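Local coordinates for signal recognition particle 54 kDa protein (PDB 7EPK) that belongs to the SRP54 family, joining a helical bundle, a P-loop GTPase-type domain that holds guanosine-5'-diphosphate and a helical signal peptide binding domain, at residues K80-D85 with E279-R284; S132-P137 with G160-I165; T328-L333 with I376-T381; A10-G15 with D68-I73; S357-A362 with K418-M423. All blocks are in the same frame, centred on the assembly; numbering follows the deposited sequence.

How the contacts relate
Five contacts sample the three parts of a multidomain chain. Contact 4 lies inside the amino-terminal helical bundle and uses helix 66-81, whose far end contact 1 ties to the GTPase domain; their centres are about 21 Å apart. Contact 2 is nested in the loop closed by contact 1 and is the one nearest the nucleotide site, with the side chain of S132 about 9 Å from the magnesium ion and about 11 Å from guanosine-5'-diphosphate. Contacts 3 and 5 belong to the signal peptide binding domain, cross along the chain and touch, their centres about 17 Å apart. Contacts 2 and 5 are the most distant pair, about 81 Å between centres.

Contact 1 (K80-D85 with E279-R284); sequences KLFGGD and EPFAPR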
# COMPACT_ATOMS: atom_id res chain seq x y z
N LYS A 80 -9.35 0.57 -0.72
CA LYS A 80 -10.12 -0.48 0.00
C LYS A 80 -10.82 -1.39 -1.02
O LYS A 80 -10.85 -2.61 -0.83
CB LYS A 80 -11.14 0.15 0.96
CG LYS A 80 -10.60 0.62 2.31
CD LYS A 80 -11.68 0.83 3.37
CE LYS A 80 -12.57 -0.39 3.62
NZ LYS A 80 -12.00 -1.34 4.61
N LEU A 81 -11.36 -0.80 -2.08
CA LEU A 81 -12.15 -1.51 -3.12
C LEU A 81 -11.25 -2.51 -3.84
O LEU A 81 -11.76 -3.54 -4.24
CB LEU A 81 -12.70 -0.52 -4.15
CG LEU A 81 -13.66 -1.15 -5.15
CD1 LEU A 81 -14.96 -1.54 -4.46
CD2 LEU A 81 -13.91 -0.21 -6.32
N PHE A 82 -9.98 -2.15 -4.01
CA PHE A 82 -8.95 -2.95 -4.71
C PHE A 82 -8.15 -3.76 -3.68
O PHE A 82 -6.95 -4.02 -3.95
CB PHE A 82 -8.06 -2.03 -5.55
CG PHE A 82 -8.73 -1.50 -6.80
CD1 PHE A 82 -9.88 -0.73 -6.71
CD2 PHE A 82 -8.22 -1.78 -8.05
CE1 PHE A 82 -10.50 -0.25 -7.85
CE2 PHE A 82 -8.85 -1.30 -9.20
CZ PHE A 82 -9.98 -0.54 -9.09
N GLY A 83 -8.80 -4.12 -2.56
CA GLY A 83 -8.24 -4.89 -1.44
C GLY A 83 -7.46 -3.99 -0.50
O GLY A 83 -8.06 -3.50 0.48
N GLY A 84 -6.17 -3.83 -0.78
CA GLY A 84 -5.30 -2.72 -0.32
C GLY A 84 -5.39 -2.43 1.16
O GLY A 84 -5.03 -1.30 1.53
N ASP A 85 -5.75 -3.43 1.97
CA ASP A 85 -5.88 -3.35 3.46
C ASP A 85 -4.47 -3.23 4.07
O ASP A 85 -4.35 -3.34 5.30
CB ASP A 85 -6.69 -4.54 4.01
CG ASP A 85 -7.81 -4.17 4.97
OD1 ASP A 85 -8.64 -3.29 4.62
OD2 ASP A 85 -7.87 -4.77 6.06
N GLU A 279 4.96 -7.36 -11.98
CA GLU A 279 5.18 -6.62 -10.71
C GLU A 279 4.06 -6.98 -9.74
O GLU A 279 2.94 -7.28 -10.16
CB GLU A 279 5.31 -5.10 -10.93
CG GLU A 279 4.00 -4.36 -11.18
CD GLU A 279 3.76 -3.98 -12.63
OE1 GLU A 279 4.65 -3.30 -13.21
OE2 GLU A 279 2.71 -4.37 -13.19
N PRO A 280 4.37 -6.99 -8.43
CA PRO A 280 3.33 -7.19 -7.41
C PRO A 280 2.22 -6.13 -7.55
O PRO A 280 2.41 -5.10 -8.19
CB PRO A 280 4.09 -7.11 -6.07
CG PRO A 280 5.41 -6.42 -6.39
CD PRO A 280 5.70 -6.77 -7.83
N PHE A 281 1.07 -6.43 -6.97
CA PHE A 281 -0.11 -5.54 -6.98
C PHE A 281 -0.17 -4.92 -5.59
O PHE A 281 -0.48 -5.67 -4.66
CB PHE A 281 -1.37 -6.35 -7.29
CG PHE A 281 -2.65 -5.58 -7.26
CD1 PHE A 281 -2.97 -4.71 -8.29
CD2 PHE A 281 -3.55 -5.74 -6.21
CE1 PHE A 281 -4.17 -4.01 -8.29
CE2 PHE A 281 -4.75 -5.04 -6.21
CZ PHE A 281 -5.05 -4.18 -7.24
N ALA A 282 0.18 -3.63 -5.49
CA ALA A 282 0.02 -2.75 -4.31
C ALA A 282 -1.11 -1.76 -4.58
O ALA A 282 -0.93 -0.80 -5.33
CB ALA A 282 1.34 -2.05 -4.02
N PRO A 283 -2.33 -1.97 -4.02
CA PRO A 283 -3.47 -1.06 -4.22
C PRO A 283 -3.18 0.44 -4.02
O PRO A 283 -3.39 1.19 -4.93
CB PRO A 283 -4.48 -1.59 -3.20
CG PRO A 283 -4.22 -3.08 -3.24
CD PRO A 283 -2.71 -3.15 -3.23
N ARG A 284 -2.65 0.83 -2.86
CA ARG A 284 -2.15 2.21 -2.62
C ARG A 284 -1.50 2.77 -3.90
O ARG A 284 -1.80 3.91 -4.29
CB ARG A 284 -1.22 2.22 -1.39
CG ARG A 284 -1.84 2.80 -0.12
CD ARG A 284 -1.69 1.98 1.15
NE ARG A 284 -2.98 1.47 1.67
CZ ARG A 284 -3.56 1.79 2.85
NH1 ARG A 284 -2.97 2.63 3.69
NH2 ARG A 284 -4.72 1.25 3.18
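The carbonyl oxygen of G84 is reached by two nitrogens of one guanidinium group. R284 NH2 donates to G84 O at 3.1 Å, with an N-H...O angle of 146°, and it arrives nearly along the C=O axis. R284 NE adds a weak bond to the same oxygen at 3.4 Å. The acceptor lies at the edge of the guanidinium, tilted 21° from its plane, and the arginine reaches it because its chain bends at both chi2 and chi3.

Beside this polar grip the contact is apolar. F281 CZ comes to the edge of the F82 ring, 4.1 Å from F82 CD2, and the two side chains cross at about a right angle. Another edge atom, F281 CE2, meets the backbone oxygen of F82 at 3.3 Å. With CG anti to the backbone N (chi1 177°), F281 extends its ring toward the loop that leaves helix 66-81. The ring of P283 packs on the same loop, its CB lying 4.3 Å from F82 CB. G83 and G84 both have positive phi, which suits glycine.

P283 opens helix 283-291, and F82 also touches F286 and V287 of that helix. F281 follows the edge strand 278-280 and rests on I266 and I269 of its neighbour, strand 265-270, so the junction brings the end of a bundle helix to this side of the GTPase-domain sheet.

Contact 2 (S132-P137 with G160-I165); sequences SDTHRP and GDPAEI
In the P-loop GTPase-type domain, the loop that follows strand 127-131 packs here against the first turn of helix 162-175. T134 and P162 approach each other loosely, T134 CB standing 4.4 Å from P162 CG. P162 CB also lies 4.1 Å from S132 O. One turn further along the helix, I165 uses both its branches. Its CG2, anti to the backbone N, lies 4.2 Å from S132 CA; the other branch runs out to CD1, toward T134.

The polar groups nearby are held within each segment or by more distant parts of the chain. D161 N-caps the helix, its OD1 accepting a weak bond from A163 N. On the loop, D133 OD1 forms an Asx turn by accepting from H135 N at 3.2 Å, a donor on the anti side of the carboxylate and 34° out of its plane. S132 OG is bonded to D184 O, and H135 NE2 to E200 OE2 on helix 194-208. Between the two segments, T134 OG1 makes a van der Waals contact with I165 CD1 at 3.7 Å.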
# COMPACT_ATOMS: atom_id res chain seq x y z
N SER A 132 3.83 -30.26 -14.69
CA SER A 132 2.84 -31.32 -14.41
C SER A 132 1.90 -31.47 -15.61
O SER A 132 1.28 -32.55 -15.73
CB SER A 132 2.05 -31.04 -13.16
OG SER A 132 0.89 -30.26 -13.46
N ASP A 133 1.76 -30.41 -16.43
CA ASP A 133 0.81 -30.37 -17.57
C ASP A 133 1.15 -31.54 -18.50
O ASP A 133 2.32 -31.66 -18.89
CB ASP A 133 0.87 -29.04 -18.33
CG ASP A 133 -0.18 -28.88 -19.43
OD1 ASP A 133 -1.01 -29.82 -19.61
OD2 ASP A 133 -0.17 -27.79 -20.09
N THR A 134 0.14 -32.35 -18.80
CA THR A 134 0.25 -33.68 -19.46
C THR A 134 -0.49 -33.64 -20.81
O THR A 134 -0.10 -34.42 -21.69
CB THR A 134 -0.24 -34.73 -18.45
OG1 THR A 134 0.93 -35.38 -17.96
CG2 THR A 134 -1.24 -35.73 -18.99
N HIS A 135 -1.47 -32.73 -20.96
CA HIS A 135 -2.55 -32.73 -21.98
C HIS A 135 -2.23 -31.77 -23.12
O HIS A 135 -2.54 -32.09 -24.27
CB HIS A 135 -3.89 -32.32 -21.35
CG HIS A 135 -4.26 -33.10 -20.14
ND1 HIS A 135 -4.33 -34.48 -20.14
CD2 HIS A 135 -4.59 -32.71 -18.89
CE1 HIS A 135 -4.68 -34.91 -18.94
NE2 HIS A 135 -4.85 -33.83 -18.15
N ARG A 136 -1.72 -30.59 -22.79
CA ARG A 136 -1.24 -29.60 -23.80
C ARG A 136 0.09 -30.12 -24.32
O ARG A 136 0.97 -30.47 -23.54
CB ARG A 136 -1.08 -28.21 -23.17
CG ARG A 136 -0.80 -27.10 -24.17
CD ARG A 136 -0.46 -25.82 -23.45
NE ARG A 136 0.01 -24.75 -24.32
CZ ARG A 136 1.21 -24.69 -24.91
NH1 ARG A 136 2.08 -25.68 -24.78
NH2 ARG A 136 1.53 -23.64 -25.64
N PRO A 137 0.28 -30.21 -25.65
CA PRO A 137 1.58 -30.62 -26.19
C PRO A 137 2.58 -29.47 -26.02
O PRO A 137 2.18 -28.33 -26.07
CB PRO A 137 1.25 -30.94 -27.65
CG PRO A 137 0.10 -29.99 -27.98
CD PRO A 137 -0.70 -29.88 -26.69
N GLY A 160 2.29 -39.48 -17.73
CA GLY A 160 2.16 -40.16 -16.42
C GLY A 160 0.99 -39.65 -15.61
O GLY A 160 0.26 -38.76 -16.13
N ASP A 161 0.79 -40.21 -14.41
CA ASP A 161 -0.11 -39.66 -13.36
C ASP A 161 0.38 -38.25 -13.00
O ASP A 161 1.46 -38.08 -12.42
CB ASP A 161 -0.19 -40.58 -12.13
CG ASP A 161 -1.04 -40.06 -10.98
OD1 ASP A 161 -1.94 -39.21 -11.22
OD2 ASP A 161 -0.79 -40.51 -9.84
N PRO A 162 -0.39 -37.18 -13.32
CA PRO A 162 0.06 -35.82 -13.03
C PRO A 162 0.43 -35.58 -11.56
O PRO A 162 1.39 -34.87 -11.31
CB PRO A 162 -1.13 -34.97 -13.49
CG PRO A 162 -1.83 -35.83 -14.51
CD PRO A 162 -1.71 -37.23 -13.95
N ALA A 163 -0.30 -36.19 -10.63
CA ALA A 163 -0.05 -36.08 -9.17
C ALA A 163 1.35 -36.62 -8.86
O ALA A 163 2.08 -35.95 -8.10
CB ALA A 163 -1.09 -36.83 -8.39
N GLU A 164 1.72 -37.77 -9.44
CA GLU A 164 3.02 -38.42 -9.15
C GLU A 164 4.13 -37.64 -9.87
O GLU A 164 5.25 -37.57 -9.36
CB GLU A 164 3.00 -39.90 -9.54
CG GLU A 164 2.14 -40.75 -8.62
CD GLU A 164 2.76 -41.03 -7.26
OE1 GLU A 164 3.89 -41.59 -7.22
OE2 GLU A 164 2.11 -40.68 -6.23
N ILE A 165 3.82 -37.05 -11.02
CA ILE A 165 4.81 -36.21 -11.75
C ILE A 165 5.15 -35.01 -10.87
O ILE A 165 6.34 -34.64 -10.74
CB ILE A 165 4.27 -35.75 -13.12
CG1 ILE A 165 4.02 -36.95 -14.03
CG2 ILE A 165 5.23 -34.74 -13.72
CD1 ILE A 165 3.22 -36.65 -15.28

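Contact 3 (T328-L333 with I376-T381); sequences TIYRQL and IIESMT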
# COMPACT_ATOMS: atom_id res chain seq x y z
N THR A 328 3.03 22.21 25.39
CA THR A 328 2.92 23.19 24.28
C THR A 328 4.22 23.17 23.49
O THR A 328 4.17 22.95 22.28
CB THR A 328 2.64 24.60 24.81
OG1 THR A 328 1.35 24.58 25.42
CG2 THR A 328 2.70 25.66 23.73
N ILE A 329 5.34 23.36 24.19
CA ILE A 329 6.72 23.39 23.61
C ILE A 329 7.01 22.04 22.93
O ILE A 329 7.55 22.02 21.80
CB ILE A 329 7.78 23.73 24.68
CG1 ILE A 329 7.51 25.09 25.32
CG2 ILE A 329 9.18 23.64 24.09
CD1 ILE A 329 8.57 25.52 26.30
N TYR A 330 6.68 20.93 23.59
CA TYR A 330 6.89 19.59 23.01
C TYR A 330 6.15 19.46 21.67
O TYR A 330 6.73 18.91 20.74
CB TYR A 330 6.43 18.50 23.96
CG TYR A 330 6.76 17.13 23.46
CD1 TYR A 330 7.99 16.56 23.71
CD2 TYR A 330 5.87 16.42 22.68
CE1 TYR A 330 8.31 15.29 23.27
CE2 TYR A 330 6.17 15.15 22.22
CZ TYR A 330 7.40 14.58 22.52
OH TYR A 330 7.71 13.32 22.08
N ARG A 331 4.90 19.93 21.60
CA ARG A 331 4.04 19.84 20.40
C ARG A 331 4.57 20.82 19.35
O ARG A 331 4.56 20.46 18.14
CB ARG A 331 2.57 20.15 20.71
CG ARG A 331 1.82 19.02 21.40
CD ARG A 331 0.32 19.27 21.48
NE ARG A 331 -0.30 18.42 22.49
CZ ARG A 331 -0.54 18.77 23.75
NH1 ARG A 331 -1.09 17.90 24.59
NH2 ARG A 331 -0.24 19.99 24.18
N GLN A 332 5.01 21.99 19.82
CA GLN A 332 5.63 23.06 19.00
C GLN A 332 6.88 22.51 18.31
O GLN A 332 6.97 22.68 17.10
CB GLN A 332 5.97 24.26 19.89
CG GLN A 332 6.51 25.46 19.11
CD GLN A 332 6.89 26.57 20.05
OE1 GLN A 332 6.05 27.08 20.80
NE2 GLN A 332 8.17 26.92 20.03
N LEU A 333 7.78 21.86 19.05
CA LEU A 333 9.06 21.33 18.50
C LEU A 333 8.73 20.24 17.48
O LEU A 333 9.21 20.35 16.33
CB LEU A 333 9.95 20.80 19.63
CG LEU A 333 10.39 21.85 20.66
CD1 LEU A 333 11.00 21.20 21.90
CD2 LEU A 333 11.36 22.83 20.04
N ILE A 376 14.75 15.68 26.41
CA ILE A 376 14.72 16.34 27.75
C ILE A 376 13.30 16.21 28.32
O ILE A 376 13.17 15.68 29.42
CB ILE A 376 15.14 17.82 27.66
CG1 ILE A 376 16.62 18.01 27.31
CG2 ILE A 376 14.75 18.57 28.92
CD1 ILE A 376 17.54 17.96 28.49
N ILE A 377 12.30 16.73 27.61
CA ILE A 377 10.87 16.78 28.06
C ILE A 377 10.41 15.34 28.32
O ILE A 377 9.76 15.08 29.34
CB ILE A 377 9.98 17.51 27.02
CG1 ILE A 377 10.38 18.97 26.84
CG2 ILE A 377 8.52 17.41 27.41
CD1 ILE A 377 9.76 19.60 25.63
N GLU A 378 10.78 14.42 27.44
CA GLU A 378 10.36 13.00 27.56
C GLU A 378 10.88 12.40 28.87
O GLU A 378 10.27 11.43 29.34
CB GLU A 378 10.79 12.22 26.32
CG GLU A 378 10.03 12.61 25.06
CD GLU A 378 10.60 12.01 23.79
OE1 GLU A 378 10.25 12.48 22.69
OE2 GLU A 378 11.41 11.09 23.92
N SER A 379 11.96 12.94 29.46
CA SER A 379 12.63 12.40 30.68
C SER A 379 12.12 13.10 31.95
O SER A 379 12.29 12.53 33.04
CB SER A 379 14.16 12.46 30.57
OG SER A 379 14.64 11.65 29.50
N MET A 380 11.49 14.27 31.83
CA MET A 380 10.81 14.95 32.96
C MET A 380 9.65 14.09 33.47
O MET A 380 8.95 13.53 32.64
CB MET A 380 10.24 16.29 32.49
CG MET A 380 11.25 17.22 31.91
SD MET A 380 10.49 18.83 31.67
CE MET A 380 11.89 19.88 31.30
N THR A 381 9.41 14.04 34.79
CA THR A 381 8.23 13.37 35.41
C THR A 381 6.95 14.08 34.96
O THR A 381 7.01 15.25 34.54
CB THR A 381 8.28 13.33 36.95
OG1 THR A 381 7.89 14.58 37.51
CG2 THR A 381 9.63 13.01 37.53
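Y330 and E378 supply the polar link. The phenol is the donor, Y330 OH giving a hydrogen bond of 2.7 Å to E378 OE1. That oxygen lies in the ring plane at its edge, but the hydroxyl meets it on the anti side of the carboxylate, 30° out of the carboxylate plane; the two flat groups are turned 59° apart. The glutamate chain is extended beyond CG and passes across the end of the ring at about a right angle, which brings E378 CG within 3.7 Å of Y330 CE1.

Apolar contacts converge on I377. Its CG2 approaches the tyrosine obliquely, 3.8 Å from Y330 CD1, and its CD1 lies 3.9 Å from Y330 CB. The same methyl meets L333 CD1 at 4.2 Å and, more distantly, I329 CG2. With CG anti to the backbone N (chi1 -174°), Y330 points its ring toward helix 367-379.

L413 of helix 409-423 touches I377 and Y417 touches I329, extending the apolar layer. Helices 326-337 and 367-379 thus meet through a branched aliphatic core bordered by a tyrosine-carboxylate bond, within the all-helical signal peptide binding domain.

Contact 4 (A10-G15 with D68-I73); sequences AKFLRG and DWMIKI
F12 is the first residue of the 10-15 segment to touch helix 66-81. With its CG anti to the backbone N (chi1 -179°), the ring is sent toward I71 and M70, which both meet it from one side of its plane. I71 runs alongside it in the opposite direction, its CD1 3.5 Å from F12 CD2 and its CG1 3.7 Å from F12 CE2. The M70 side chain instead crosses that of F12 at about a right angle and touches with its root, M70 CB lying 3.8 Å from F12 CZ. A bend at chi2 carries the rest of the methionine elsewhere, toward Y19 and V23 of helix 19-36. The touching atoms M70 CB and I71 CD1 sit obliquely to the phenyl ring. F26, also of helix 19-36, meets the same ring, so the ring is met by helices 66-81 and 19-36.

L13 follows and works through one branch. Its CD1 reaches I71 CG1 at 4.1 Å and also lies 3.4 Å from D68 OD1, where leucine and aspartate cross at about a right angle. The other carboxylate oxygen, D68 OD2, forms a salt bridge with R302 NE of helix 293-320. L299 of that helix touches L13, D68 and I71, continuing the apolar layer beyond the bundle's first and last helices.

The helix ends immediately afterwards, R14 being the first residue to leave helical backbone angles; its NH2 is paired with D295 OD2. Between the two segments the chemistry is therefore almost wholly apolar and depends on shape, while the buried carboxylate of D68 has an arginine partner that probably favours its charged form.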
# COMPACT_ATOMS: atom_id res chain seq x y z
N ALA A 10 -8.49 15.58 -12.92
CA ALA A 10 -7.90 16.86 -13.39
C ALA A 10 -9.00 17.91 -13.57
O ALA A 10 -8.80 19.06 -13.15
CB ALA A 10 -7.11 16.62 -14.66
N LYS A 11 -10.13 17.55 -14.20
CA LYS A 11 -11.30 18.46 -14.31
C LYS A 11 -11.72 18.84 -12.89
O LYS A 11 -11.68 20.05 -12.58
CB LYS A 11 -12.45 17.84 -15.11
CG LYS A 11 -13.58 18.79 -15.47
CD LYS A 11 -14.69 18.16 -16.30
CE LYS A 11 -15.32 16.94 -15.65
NZ LYS A 11 -16.33 16.30 -16.52
N PHE A 12 -12.03 17.85 -12.05
CA PHE A 12 -12.49 18.07 -10.65
C PHE A 12 -11.51 18.99 -9.91
O PHE A 12 -11.96 19.97 -9.28
CB PHE A 12 -12.63 16.77 -9.87
CG PHE A 12 -13.12 16.97 -8.45
CD1 PHE A 12 -14.38 17.47 -8.19
CD2 PHE A 12 -12.32 16.63 -7.36
CE1 PHE A 12 -14.84 17.61 -6.89
CE2 PHE A 12 -12.78 16.78 -6.06
CZ PHE A 12 -14.04 17.27 -5.82
N LEU A 13 -10.22 18.70 -10.00
CA LEU A 13 -9.20 19.36 -9.15
C LEU A 13 -9.02 20.83 -9.59
O LEU A 13 -8.78 21.69 -8.71
CB LEU A 13 -7.90 18.55 -9.21
CG LEU A 13 -7.05 18.51 -7.94
CD1 LEU A 13 -7.87 18.23 -6.69
CD2 LEU A 13 -5.95 17.47 -8.08
N ARG A 14 -9.19 21.11 -10.89
CA ARG A 14 -8.95 22.44 -11.50
C ARG A 14 -10.29 22.97 -12.04
O ARG A 14 -11.02 23.60 -11.25
CB ARG A 14 -7.85 22.36 -12.57
CG ARG A 14 -6.43 22.29 -12.01
CD ARG A 14 -5.95 20.87 -11.70
NE ARG A 14 -4.49 20.70 -11.64
CZ ARG A 14 -3.85 19.54 -11.50
NH1 ARG A 14 -2.53 19.52 -11.47
NH2 ARG A 14 -4.51 18.39 -11.41
N GLY A 15 -10.61 22.68 -13.31
CA GLY A 15 -11.81 23.17 -14.03
C GLY A 15 -12.99 23.47 -13.11
O GLY A 15 -13.89 22.59 -13.01
N ASP A 68 -9.40 18.96 -2.49
CA ASP A 68 -8.23 18.15 -2.05
C ASP A 68 -8.74 17.08 -1.08
O ASP A 68 -8.32 15.92 -1.21
CB ASP A 68 -7.08 19.03 -1.53
CG ASP A 68 -6.38 19.86 -2.60
OD1 ASP A 68 -6.54 19.54 -3.79
OD2 ASP A 68 -5.68 20.86 -2.24
N TRP A 69 -9.69 17.41 -0.21
CA TRP A 69 -10.18 16.48 0.84
C TRP A 69 -11.03 15.39 0.20
O TRP A 69 -11.19 14.32 0.81
CB TRP A 69 -11.00 17.23 1.88
CG TRP A 69 -11.41 16.40 3.05
CD1 TRP A 69 -12.69 16.18 3.50
CD2 TRP A 69 -10.54 15.69 3.96
NE1 TRP A 69 -12.67 15.40 4.62
CE2 TRP A 69 -11.36 15.07 4.92
CE3 TRP A 69 -9.15 15.51 4.04
CZ2 TRP A 69 -10.83 14.29 5.96
CZ3 TRP A 69 -8.63 14.74 5.06
CH2 TRP A 69 -9.46 14.14 6.01
N MET A 70 -11.65 15.69 -0.92
CA MET A 70 -12.64 14.76 -1.52
C MET A 70 -11.84 13.71 -2.30
O MET A 70 -12.22 12.55 -2.21
CB MET A 70 -13.63 15.47 -2.45
CG MET A 70 -14.70 14.55 -2.99
SD MET A 70 -15.68 13.80 -1.67
CE MET A 70 -16.95 13.05 -2.69
N ILE A 71 -10.80 14.12 -3.02
CA ILE A 71 -9.93 13.17 -3.77
C ILE A 71 -9.22 12.26 -2.75
O ILE A 71 -9.11 11.05 -3.02
CB ILE A 71 -8.96 13.92 -4.68
CG1 ILE A 71 -9.71 14.65 -5.78
CG2 ILE A 71 -7.92 12.96 -5.26
CD1 ILE A 71 -10.58 13.73 -6.61
N LYS A 72 -8.80 12.81 -1.62
CA LYS A 72 -8.14 12.04 -0.53
C LYS A 72 -9.11 10.96 -0.03
O LYS A 72 -8.63 9.91 0.42
CB LYS A 72 -7.72 13.01 0.58
CG LYS A 72 -7.38 12.40 1.93
CD LYS A 72 -5.97 11.89 2.04
CE LYS A 72 -5.46 11.98 3.46
NZ LYS A 72 -6.54 11.64 4.42
N ILE A 73 -10.41 11.22 -0.10
CA ILE A 73 -11.47 10.25 0.31
C ILE A 73 -11.73 9.27 -0.83
O ILE A 73 -11.99 8.08 -0.54
CB ILE A 73 -12.76 10.98 0.72
CG1 ILE A 73 -12.64 11.60 2.12
CG2 ILE A 73 -13.95 10.04 0.63
CD1 ILE A 73 -13.90 12.31 2.61

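Contact 5 (S357-A362 with K418-M423); sequences SIDEGA and KNLKTM
M423 and D359 meet where, in the helical signal peptide binding domain, the loop between helices 350-356 and 367-379 leans on the last turn of helix 409-423. The methionine sulfur lies 3.5 Å from D359 CB, and M423 CE is 3.6 Å from D359 OD2. The two side chains cross obliquely; SD touches the aspartate at CB, and CE lies near both CB and OD2. I358 adds the neighbouring contact, its CG2 branch lying 3.8 Å from M423 SD as isoleucine and methionine slide past each other in opposite directions. L420 is one turn earlier on the helix. L420 CD2 lies in van der Waals contact with D359 OD2, at 4.0 Å, and L420 CD1 is 4.3 Å from A362 CB.

What places these groups lies one step further out. M423 is extended beyond CG (chi2 174°), which carries its sulfur and methyl across to the loop. D359 has its CG anti to the backbone N (chi1 179°), pointing the carboxylate toward M423 CE and L420. Within the loop, A362 N is bonded to D359 O at 3.2 Å, and D359 OD1 takes a weak bond from G361 N. The backbone of A362 is in turn tied to the same helix, since Y416 OH is hydrogen-bonded to A362 O. L420 also packs on I324, and I358 on M424.

On the helix itself, the oxygen of K418 accepts twice from one residue. T422 N makes the regular helical bond, and T422 OG1 donates to K418 O at 2.9 Å, from 44° above the carbonyl plane.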
# COMPACT_ATOMS: atom_id res chain seq x y z
N SER A 357 7.75 37.75 15.21
CA SER A 357 7.76 39.24 15.13
C SER A 357 7.94 39.89 16.51
O SER A 357 8.06 41.13 16.54
CB SER A 357 6.53 39.77 14.42
OG SER A 357 5.46 39.97 15.34
N ILE A 358 7.93 39.11 17.60
CA ILE A 358 8.29 39.56 18.99
C ILE A 358 9.68 39.00 19.35
O ILE A 358 10.57 39.81 19.69
CB ILE A 358 7.20 39.14 20.01
CG1 ILE A 358 5.97 40.04 19.92
CG2 ILE A 358 7.77 39.13 21.43
CD1 ILE A 358 4.95 39.62 18.90
N ASP A 359 9.85 37.68 19.28
CA ASP A 359 11.15 36.98 19.48
C ASP A 359 11.51 36.18 18.22
O ASP A 359 10.96 35.08 18.02
CB ASP A 359 11.12 36.07 20.72
CG ASP A 359 12.41 35.31 20.98
OD1 ASP A 359 13.48 35.82 20.60
OD2 ASP A 359 12.34 34.21 21.57
N GLU A 360 12.41 36.72 17.39
CA GLU A 360 12.93 36.11 16.14
C GLU A 360 13.53 34.73 16.46
O GLU A 360 13.36 33.81 15.63
CB GLU A 360 13.92 37.08 15.49
CG GLU A 360 15.01 36.42 14.65
CD GLU A 360 16.44 36.71 15.09
OE1 GLU A 360 17.34 36.57 14.25
OE2 GLU A 360 16.66 37.06 16.26
N GLY A 361 14.18 34.59 17.62
CA GLY A 361 14.92 33.38 18.04
C GLY A 361 14.04 32.36 18.75
O GLY A 361 14.61 31.46 19.40
N ALA A 362 12.71 32.48 18.62
CA ALA A 362 11.70 31.52 19.12
C ALA A 362 11.46 30.43 18.06
O ALA A 362 11.39 29.25 18.46
CB ALA A 362 10.42 32.22 19.48
N LYS A 418 10.64 30.06 30.24
CA LYS A 418 10.46 31.31 31.05
C LYS A 418 10.46 32.52 30.12
O LYS A 418 9.57 33.38 30.28
CB LYS A 418 11.56 31.50 32.11
CG LYS A 418 11.64 30.43 33.20
CD LYS A 418 13.00 30.39 33.88
CE LYS A 418 13.25 29.17 34.75
NZ LYS A 418 14.68 29.09 35.15
N ASN A 419 11.41 32.58 29.19
CA ASN A 419 11.63 33.78 28.34
C ASN A 419 10.39 33.98 27.46
O ASN A 419 9.90 35.12 27.40
CB ASN A 419 12.95 33.69 27.55
CG ASN A 419 13.65 35.03 27.46
OD1 ASN A 419 13.16 35.96 26.83
ND2 ASN A 419 14.81 35.13 28.10
N LEU A 420 9.88 32.91 26.83
CA LEU A 420 8.63 32.98 26.03
C LEU A 420 7.53 33.50 26.95
O LEU A 420 6.89 34.49 26.58
CB LEU A 420 8.27 31.61 25.45
CG LEU A 420 8.73 31.36 24.01
CD1 LEU A 420 7.93 32.22 23.03
CD2 LEU A 420 10.23 31.61 23.84
N LYS A 421 7.39 32.90 28.13
CA LYS A 421 6.25 33.13 29.07
C LYS A 421 6.19 34.60 29.53
O LYS A 421 5.06 35.12 29.69
CB LYS A 421 6.34 32.24 30.30
CG LYS A 421 5.18 32.43 31.25
CD LYS A 421 4.62 31.14 31.75
CE LYS A 421 5.60 30.39 32.63
NZ LYS A 421 4.87 29.44 33.50
N THR A 422 7.36 35.21 29.77
CA THR A 422 7.53 36.64 30.15
C THR A 422 6.91 37.52 29.06
O THR A 422 5.96 38.24 29.38
CB THR A 422 9.01 37.02 30.36
OG1 THR A 422 9.66 36.13 31.26
CG2 THR A 422 9.15 38.43 30.88
N MET A 423 7.42 37.44 27.84
CA MET A 423 7.09 38.35 26.70
C MET A 423 5.57 38.53 26.58
O MET A 423 5.12 39.69 26.41
CB MET A 423 7.64 37.81 25.38
CG MET A 423 9.14 37.70 25.35
SD MET A 423 9.69 36.88 23.85
CE MET A 423 11.26 36.21 24.39